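Local structure of potential RNA-dependent RNA polymerase (Human picobirnavirus, 5I62) at residues S139-S142 and Y146-K149; S148-V153 and F206-N211; D107-S112 and A342-H347. The protein catalyses RNA-templated RNA synthesis from ribonucleoside triphosphates, probably serving both transcription and genome replication of this double-stranded RNA virus. One frame throughout, in Å; residues are numbered along the deposited sequence.

Interaction 1: residues S139-S142 and Y146-K149; sequences STNS and YFSK
Ser142 and Ser148 close a turned-back loop between helix 129-135 and helix 150-157, in what is probably the fingers part of the polymerase. The two sides run antiparallel but make only a single beta bridge. Its members are Asn141 and Lys149, a non-hydrogen-bonded pair with CA atoms 4.7 Å apart. The flanking bond from Ser142 N to Ser148 O is modelled at 2.5 Å, so short that its length is doubtful. The other flank is the backbone bond between Thr140 and Arg150.

The hydroxyl of Ser142 adds a second link. Ser142 OG accepts from Ser148 N at 2.9 Å, with an N-H...O angle of 162°. OG sits between the backbone N and the carbonyl carbon (chi1 67°), which turns it toward 146-149. A water bridges the two sides next to the turn. It accepts from Tyr146 N at 3.0 Å, donates to Ser142 O, and also bonds to Ser142 OG at 2.7 Å. Within 146-149, Ser148 OG donates to Tyr146 O at 3.1 Å, from well above the carbonyl plane.

The Asn141 amide lies over one face of the Phe147 ring. Asn141 ND2 stands 3.5 Å above the Phe147 ring plane, over its centre, and the amide and ring planes are 63° apart. Asn141 OD1 also nears the ring, 3.4 Å from Phe147 CD1, but its hydrogen bond goes to Gly143 N, which fixes the amide's rotation. Tyr22 meets the Phe147 ring edge-to-face.

The two sides are held mainly by polar bonds. The buried Ser142 bonds to Ser148 through N and OG and to the water through O and OG. Its O also meets the backbone of Phe208.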
loop_
_atom_site.group_PDB
_atom_site.type_symbol
_atom_site.label_atom_id
_atom_site.label_comp_id
_atom_site.label_asym_id
_atom_site.label_seq_id
_atom_site.Cartn_x
_atom_site.Cartn_y
_atom_site.Cartn_z
ATOM N N SER A 139 -7.688 -15.872 -5.613
ATOM C CA SER A 139 -6.615 -16.576 -4.932
ATOM C C SER A 139 -6.453 -16.152 -3.480
ATOM O O SER A 139 -5.805 -16.876 -2.707
ATOM C CB SER A 139 -5.284 -16.303 -5.631
ATOM O OG SER A 139 -4.204 -16.770 -4.847
ATOM N N THR A 140 -6.996 -15.004 -3.086
ATOM C CA THR A 140 -6.702 -14.524 -1.752
ATOM C C THR A 140 -7.579 -15.240 -0.721
ATOM O O THR A 140 -8.557 -15.929 -1.045
ATOM C CB THR A 140 -6.836 -12.996 -1.667
ATOM O OG1 THR A 140 -8.211 -12.594 -1.735
ATOM C CG2 THR A 140 -6.102 -12.343 -2.819
ATOM N N ASN A 141 -7.167 -15.107 0.533
ATOM C CA ASN A 141 -7.879 -15.729 1.632
ATOM C C ASN A 141 -9.257 -15.093 1.792
ATOM O O ASN A 141 -9.406 -13.870 1.731
ATOM C CB ASN A 141 -7.059 -15.595 2.909
ATOM C CG ASN A 141 -7.635 -16.378 4.050
ATOM O OD1 ASN A 141 -8.633 -15.980 4.639
ATOM N ND2 ASN A 141 -7.003 -17.501 4.383
ATOM N N SER A 142 -10.274 -15.933 1.964
ATOM C CA SER A 142 -11.649 -15.464 2.070
ATOM C C SER A 142 -11.971 -14.865 3.429
ATOM O O SER A 142 -13.100 -14.406 3.635
ATOM C CB SER A 142 -12.624 -16.620 1.781
ATOM O OG SER A 142 -12.535 -17.607 2.803
ATOM N N TYR A 146 -15.031 -18.743 6.349
ATOM C CA TYR A 146 -14.454 -19.989 5.854
ATOM C C TYR A 146 -12.934 -20.020 5.894
ATOM O O TYR A 146 -12.367 -21.109 5.965
ATOM C CB TYR A 146 -14.909 -20.276 4.425
ATOM C CG TYR A 146 -16.403 -20.504 4.335
ATOM C CD1 TYR A 146 -16.992 -21.632 4.915
ATOM C CD2 TYR A 146 -17.220 -19.595 3.678
ATOM C CE1 TYR A 146 -18.370 -21.842 4.842
ATOM C CE2 TYR A 146 -18.590 -19.784 3.607
ATOM C CZ TYR A 146 -19.157 -20.916 4.190
ATOM O OH TYR A 146 -20.512 -21.101 4.107
ATOM N N PHE A 147 -12.264 -18.871 5.841
ATOM C CA PHE A 147 -10.797 -18.830 5.871
ATOM C C PHE A 147 -10.183 -19.800 4.852
ATOM O O PHE A 147 -9.284 -20.586 5.159
ATOM C CB PHE A 147 -10.273 -19.113 7.277
ATOM C CG PHE A 147 -8.933 -18.479 7.561
ATOM C CD1 PHE A 147 -8.834 -17.121 7.847
ATOM C CD2 PHE A 147 -7.773 -19.243 7.540
ATOM C CE1 PHE A 147 -7.587 -16.537 8.106
ATOM C CE2 PHE A 147 -6.541 -18.673 7.796
ATOM C CZ PHE A 147 -6.449 -17.323 8.084
ATOM N N SER A 148 -10.695 -19.746 3.629
ATOM C CA SER A 148 -10.203 -20.542 2.516
ATOM C C SER A 148 -9.815 -19.608 1.383
ATOM O O SER A 148 -9.843 -18.380 1.521
ATOM C CB SER A 148 -11.251 -21.550 2.025
ATOM O OG SER A 148 -11.898 -22.164 3.116
ATOM N N LYS A 149 -9.455 -20.197 0.249
ATOM C CA LYS A 149 -9.316 -19.408 -0.965
ATOM C C LYS A 149 -10.694 -18.964 -1.434
ATOM O O LYS A 149 -11.640 -19.759 -1.443
ATOM C CB LYS A 149 -8.605 -20.210 -2.051
ATOM C CG LYS A 149 -7.074 -20.182 -1.930
ATOM C CD LYS A 149 -6.416 -21.417 -2.509
ATOM C CE LYS A 149 -7.205 -21.974 -3.672
ATOM N NZ LYS A 149 -7.498 -20.993 -4.774
HETATM O O HOH W 1 -14.825 -16.779 4.065
#

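Interaction 2: residues S148-V153 and F206-N211; sequences SKRKAV and FPFAVN
The backbones of Arg150 and Phe208 come nearest where the first turns of helices 150-157 and 208-228 face each other, with CA atoms 7.0 Å apart. Pro207 is the N-cap of the second helix. The contact is built on the Phe208 ring. The Arg150 chain is extended from CG to NE and is laid across one ring face. Arg150 CG stands over the centre of the Phe208 ring, 3.5 Å from the centroid and 7° off the normal, a CH-pi contact. The guanidinium plane is only 15° from the ring plane, and Arg150 NE lies 3.6 Å from Phe208 CD1. Val153 packs against the same ring through CG2, 3.9 Å from Phe208 CD2.

Two polar bonds hold the arginine head. A water accepts from Arg150 NE at 3.1 Å and can donate to Phe206 O, 3.2 Å away. Arg150 NH1 bonds to Lys137 O. The Asn211 side chain lies at the guanidinium edge, its plane 80° from it.

Further along helix 150-157, Val154 and Thr157 also touch Phe208. Away from this contact, Pro207 and Val210 pack on strand 168-173, and Ala209 reaches strand 160-165.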
loop_
_atom_site.group_PDB
_atom_site.type_symbol
_atom_site.label_atom_id
_atom_site.label_comp_id
_atom_site.label_asym_id
_atom_site.label_seq_id
_atom_site.Cartn_x
_atom_site.Cartn_y
_atom_site.Cartn_z
ATOM N N SER A 148 -10.695 -19.746 3.629
ATOM C CA SER A 148 -10.203 -20.542 2.516
ATOM C C SER A 148 -9.815 -19.608 1.383
ATOM O O SER A 148 -9.843 -18.380 1.521
ATOM C CB SER A 148 -11.251 -21.550 2.025
ATOM O OG SER A 148 -11.898 -22.164 3.116
ATOM N N LYS A 149 -9.455 -20.197 0.249
ATOM C CA LYS A 149 -9.316 -19.408 -0.965
ATOM C C LYS A 149 -10.694 -18.964 -1.434
ATOM O O LYS A 149 -11.640 -19.759 -1.443
ATOM C CB LYS A 149 -8.605 -20.210 -2.051
ATOM C CG LYS A 149 -7.074 -20.182 -1.930
ATOM C CD LYS A 149 -6.416 -21.417 -2.509
ATOM C CE LYS A 149 -7.205 -21.974 -3.672
ATOM N NZ LYS A 149 -7.498 -20.993 -4.774
ATOM N N ARG A 150 -10.802 -17.680 -1.792
ATOM C CA ARG A 150 -12.060 -17.112 -2.261
ATOM C C ARG A 150 -12.710 -17.986 -3.325
ATOM O O ARG A 150 -13.931 -18.207 -3.307
ATOM C CB ARG A 150 -11.809 -15.718 -2.824
ATOM C CG ARG A 150 -11.614 -14.663 -1.762
ATOM C CD ARG A 150 -11.100 -13.382 -2.392
ATOM N NE ARG A 150 -11.087 -12.282 -1.438
ATOM C CZ ARG A 150 -10.680 -11.047 -1.730
ATOM N NH1 ARG A 150 -10.248 -10.761 -2.945
ATOM N NH2 ARG A 150 -10.709 -10.106 -0.802
ATOM N N LYS A 151 -11.900 -18.475 -4.267
ATOM C CA LYS A 151 -12.408 -19.249 -5.391
ATOM C C LYS A 151 -13.275 -20.408 -4.909
ATOM O O LYS A 151 -14.319 -20.709 -5.499
ATOM C CB LYS A 151 -11.218 -19.743 -6.209
ATOM C CG LYS A 151 -11.528 -20.317 -7.568
ATOM C CD LYS A 151 -10.229 -20.785 -8.210
ATOM C CE LYS A 151 -10.301 -20.676 -9.724
ATOM N NZ LYS A 151 -10.094 -21.991 -10.398
ATOM N N ALA A 152 -12.882 -21.024 -3.790
ATOM C CA ALA A 152 -13.541 -22.207 -3.262
ATOM C C ALA A 152 -14.896 -21.917 -2.624
ATOM O O ALA A 152 -15.688 -22.844 -2.444
ATOM C CB ALA A 152 -12.635 -22.874 -2.235
ATOM N N VAL A 153 -15.180 -20.672 -2.242
ATOM C CA VAL A 153 -16.329 -20.393 -1.388
ATOM C C VAL A 153 -17.284 -19.373 -2.000
ATOM O O VAL A 153 -18.194 -18.898 -1.319
ATOM C CB VAL A 153 -15.879 -19.960 0.021
ATOM C CG1 VAL A 153 -15.141 -21.103 0.724
ATOM C CG2 VAL A 153 -14.996 -18.660 -0.046
ATOM N N PHE A 206 -10.045 -8.999 5.779
ATOM C CA PHE A 206 -11.486 -8.796 5.851
ATOM C C PHE A 206 -12.247 -10.029 5.381
ATOM O O PHE A 206 -11.758 -10.771 4.538
ATOM C CB PHE A 206 -11.904 -7.609 4.985
ATOM C CG PHE A 206 -11.918 -6.296 5.708
ATOM C CD1 PHE A 206 -10.814 -5.874 6.422
ATOM C CD2 PHE A 206 -13.033 -5.485 5.674
ATOM C CE1 PHE A 206 -10.806 -4.656 7.082
ATOM C CE2 PHE A 206 -13.039 -4.256 6.333
ATOM C CZ PHE A 206 -11.919 -3.849 7.044
ATOM N N PRO A 207 -13.463 -10.230 5.896
ATOM C CA PRO A 207 -14.351 -11.255 5.334
ATOM C C PRO A 207 -14.616 -10.990 3.863
ATOM O O PRO A 207 -14.830 -9.849 3.449
ATOM C CB PRO A 207 -15.640 -11.115 6.160
ATOM C CG PRO A 207 -15.228 -10.415 7.418
ATOM C CD PRO A 207 -14.116 -9.475 6.984
ATOM N N PHE A 208 -14.605 -12.072 3.086
ATOM C CA PHE A 208 -14.936 -12.028 1.666
ATOM C C PHE A 208 -16.235 -11.252 1.422
ATOM O O PHE A 208 -16.297 -10.394 0.537
ATOM C CB PHE A 208 -15.043 -13.482 1.156
ATOM C CG PHE A 208 -15.043 -13.642 -0.354
ATOM C CD1 PHE A 208 -14.630 -12.629 -1.201
ATOM C CD2 PHE A 208 -15.466 -14.856 -0.925
ATOM C CE1 PHE A 208 -14.633 -12.807 -2.579
ATOM C CE2 PHE A 208 -15.480 -15.028 -2.298
ATOM C CZ PHE A 208 -15.066 -14.001 -3.131
ATOM N N ALA A 209 -17.284 -11.540 2.208
ATOM C CA ALA A 209 -18.575 -10.880 2.003
ATOM C C ALA A 209 -18.464 -9.361 2.155
ATOM O O ALA A 209 -19.066 -8.604 1.378
ATOM C CB ALA A 209 -19.626 -11.436 2.971
ATOM N N VAL A 210 -17.711 -8.891 3.151
ATOM C CA VAL A 210 -17.532 -7.447 3.312
ATOM C C VAL A 210 -16.775 -6.873 2.122
ATOM O O VAL A 210 -17.172 -5.848 1.556
ATOM C CB VAL A 210 -16.820 -7.111 4.640
ATOM C CG1 VAL A 210 -16.578 -5.570 4.756
ATOM C CG2 VAL A 210 -17.624 -7.602 5.834
ATOM N N ASN A 211 -15.673 -7.521 1.726
ATOM C CA ASN A 211 -14.884 -7.023 0.602
ATOM C C ASN A 211 -15.705 -6.977 -0.689
ATOM O O ASN A 211 -15.589 -6.026 -1.469
ATOM C CB ASN A 211 -13.630 -7.876 0.411
ATOM C CG ASN A 211 -12.476 -7.443 1.299
ATOM O OD1 ASN A 211 -12.423 -6.300 1.781
ATOM N ND2 ASN A 211 -11.549 -8.343 1.512
HETATM O O HOH W 2 -11.541 -11.871 1.555
#

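Interaction 3: residues D107-S112 and A342-H347; sequences DTKAIS and AAISHH
Ile344 packs on Lys109 and Ala110 where a Schellman motif ends helix 327-345 beside the capped start of helix 108-116. Helix 327-345 is probably the helix of polymerase motif B. This contact lies at its far end, near the protein surface.

Ile344 carries the contact with both branches. Ile344 CD1 lies 3.6 Å from Ala110 CA and 4.1 Å from Ala110 CB. Ala110 has only its CB here, and the Ile344 CD1 methyl lies against the main chain. The other branch, CG2, points at the aliphatic part of Lys109. The Lys109 chain bends at chi3 (-59°), and its CE comes within 3.4 Å of Ile344 CG2, tighter than usual for two carbons. Asp107 OD2 borders the same Ile344 CG2 methyl at 4.0 Å. No hydrogen bond crosses between the two segments, so the join is one of shape and apolar contact.

Asp107 N bonds to Glu341 OE2, a polar link between the helices just outside these segments. Each helix end has its own capping bonds. His347, with positive phi, is the C-prime residue of the Schellman motif, and His347 N donates to Ile344 O at 3.0 Å. Asp107 is the N-cap: with CG anti to its own N (chi1 -166°), Asp107 OD1 accepts from Lys109 N at 2.8 Å, the donor standing 44° out of the carboxylate plane.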
loop_
_atom_site.group_PDB
_atom_site.type_symbol
_atom_site.label_atom_id
_atom_site.label_comp_id
_atom_site.label_asym_id
_atom_site.label_seq_id
_atom_site.Cartn_x
_atom_site.Cartn_y
_atom_site.Cartn_z
ATOM N N ASP A 107 -12.439 22.176 6.385
ATOM C CA ASP A 107 -12.986 23.345 5.691
ATOM C C ASP A 107 -13.928 22.914 4.574
ATOM O O ASP A 107 -13.542 22.161 3.678
ATOM C CB ASP A 107 -11.861 24.206 5.115
ATOM C CG ASP A 107 -12.344 25.597 4.695
ATOM O OD1 ASP A 107 -13.530 25.757 4.340
ATOM O OD2 ASP A 107 -11.537 26.541 4.747
ATOM N N THR A 108 -15.163 23.412 4.628
ATOM C CA THR A 108 -16.149 23.138 3.587
ATOM C C THR A 108 -15.651 23.541 2.197
ATOM O O THR A 108 -15.975 22.881 1.198
ATOM C CB THR A 108 -17.447 23.872 3.950
ATOM O OG1 THR A 108 -18.057 23.205 5.063
ATOM C CG2 THR A 108 -18.415 23.907 2.794
ATOM N N LYS A 109 -14.860 24.620 2.112
ATOM C CA LYS A 109 -14.342 25.066 0.819
ATOM C C LYS A 109 -13.373 24.048 0.228
ATOM O O LYS A 109 -13.320 23.863 -0.996
ATOM C CB LYS A 109 -13.655 26.427 0.953
ATOM C CG LYS A 109 -14.561 27.536 1.496
ATOM C CD LYS A 109 -14.001 28.942 1.197
ATOM C CE LYS A 109 -12.604 29.155 1.785
ATOM N NZ LYS A 109 -12.008 30.501 1.424
ATOM N N ALA A 110 -12.586 23.389 1.080
ATOM C CA ALA A 110 -11.667 22.366 0.583
ATOM C C ALA A 110 -12.419 21.144 0.055
ATOM O O ALA A 110 -11.999 20.527 -0.937
ATOM C CB ALA A 110 -10.693 21.972 1.678
ATOM N N ILE A 111 -13.519 20.776 0.711
ATOM C CA ILE A 111 -14.342 19.664 0.243
ATOM C C ILE A 111 -14.958 19.996 -1.112
ATOM O O ILE A 111 -14.991 19.154 -2.017
ATOM C CB ILE A 111 -15.413 19.305 1.294
ATOM C CG1 ILE A 111 -14.760 18.777 2.579
ATOM C CG2 ILE A 111 -16.393 18.275 0.749
ATOM C CD1 ILE A 111 -15.715 18.689 3.758
ATOM N N SER A 112 -15.438 21.241 -1.282
ATOM C CA SER A 112 -15.937 21.674 -2.587
ATOM C C SER A 112 -14.840 21.649 -3.645
ATOM O O SER A 112 -15.096 21.300 -4.800
ATOM C CB SER A 112 -16.536 23.087 -2.510
ATOM O OG SER A 112 -17.714 23.092 -1.722
ATOM N N ALA A 342 -4.984 22.959 2.945
ATOM C CA ALA A 342 -3.750 23.670 3.273
ATOM C C ALA A 342 -3.596 24.931 2.414
ATOM O O ALA A 342 -3.266 26.009 2.921
ATOM C CB ALA A 342 -2.550 22.745 3.101
ATOM N N ALA A 343 -3.825 24.808 1.106
ATOM C CA ALA A 343 -3.698 25.959 0.216
ATOM C C ALA A 343 -4.742 27.016 0.547
ATOM O O ALA A 343 -4.429 28.207 0.690
ATOM C CB ALA A 343 -3.827 25.517 -1.244
ATOM N N ILE A 344 -5.993 26.585 0.680
ATOM C CA ILE A 344 -7.107 27.485 0.943
ATOM C C ILE A 344 -6.928 28.185 2.283
ATOM O O ILE A 344 -7.217 29.380 2.419
ATOM C CB ILE A 344 -8.431 26.700 0.878
ATOM C CG1 ILE A 344 -8.719 26.251 -0.558
ATOM C CG2 ILE A 344 -9.584 27.525 1.455
ATOM C CD1 ILE A 344 -9.808 25.172 -0.657
ATOM N N SER A 345 -6.437 27.461 3.291
ATOM C CA SER A 345 -6.157 28.080 4.580
ATOM C C SER A 345 -5.100 29.174 4.478
ATOM O O SER A 345 -5.056 30.055 5.341
ATOM C CB SER A 345 -5.721 27.030 5.601
ATOM O OG SER A 345 -6.790 26.154 5.921
ATOM N N HIS A 346 -4.259 29.153 3.444
ATOM C CA HIS A 346 -3.268 30.203 3.246
ATOM C C HIS A 346 -3.617 31.098 2.063
ATOM O O HIS A 346 -2.737 31.685 1.431
ATOM C CB HIS A 346 -1.872 29.600 3.130
ATOM C CG HIS A 346 -1.395 28.996 4.416
ATOM N ND1 HIS A 346 -0.772 29.735 5.399
ATOM C CD2 HIS A 346 -1.514 27.741 4.913
ATOM C CE1 HIS A 346 -0.504 28.957 6.432
ATOM N NE2 HIS A 346 -0.939 27.740 6.162
ATOM N N HIS A 347 -4.915 31.204 1.774
ATOM C CA HIS A 347 -5.480 32.187 0.848
ATOM C C HIS A 347 -4.985 32.002 -0.577
ATOM O O HIS A 347 -4.834 32.966 -1.316
ATOM C CB HIS A 347 -5.221 33.619 1.344
ATOM C CG HIS A 347 -5.658 33.825 2.758
ATOM N ND1 HIS A 347 -4.798 33.712 3.827
ATOM C CD2 HIS A 347 -6.888 34.038 3.283
ATOM C CE1 HIS A 347 -5.472 33.888 4.951
ATOM N NE2 HIS A 347 -6.744 34.083 4.648
#

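Overall arrangement
Interactions 1 and 2 form one continuous patch. They share Ser148 and Lys149, and their centres are 5 Å apart. Ser142 joins them, since its O probably bonds to Phe208 N and its CB packs on Val153 CG2. Interaction 1 is partly buried and mainly polar, two loop segments joined by main-chain and hydroxyl bonds. Interaction 2 is the buried one, and there an aromatic face takes up the arginine chain between two helices. Interaction 3 is remote, its centre about 40 Å or more from the centres of the others. It is a partly buried join of two helix ends near the surface, with no hydrogen bond between its two segments.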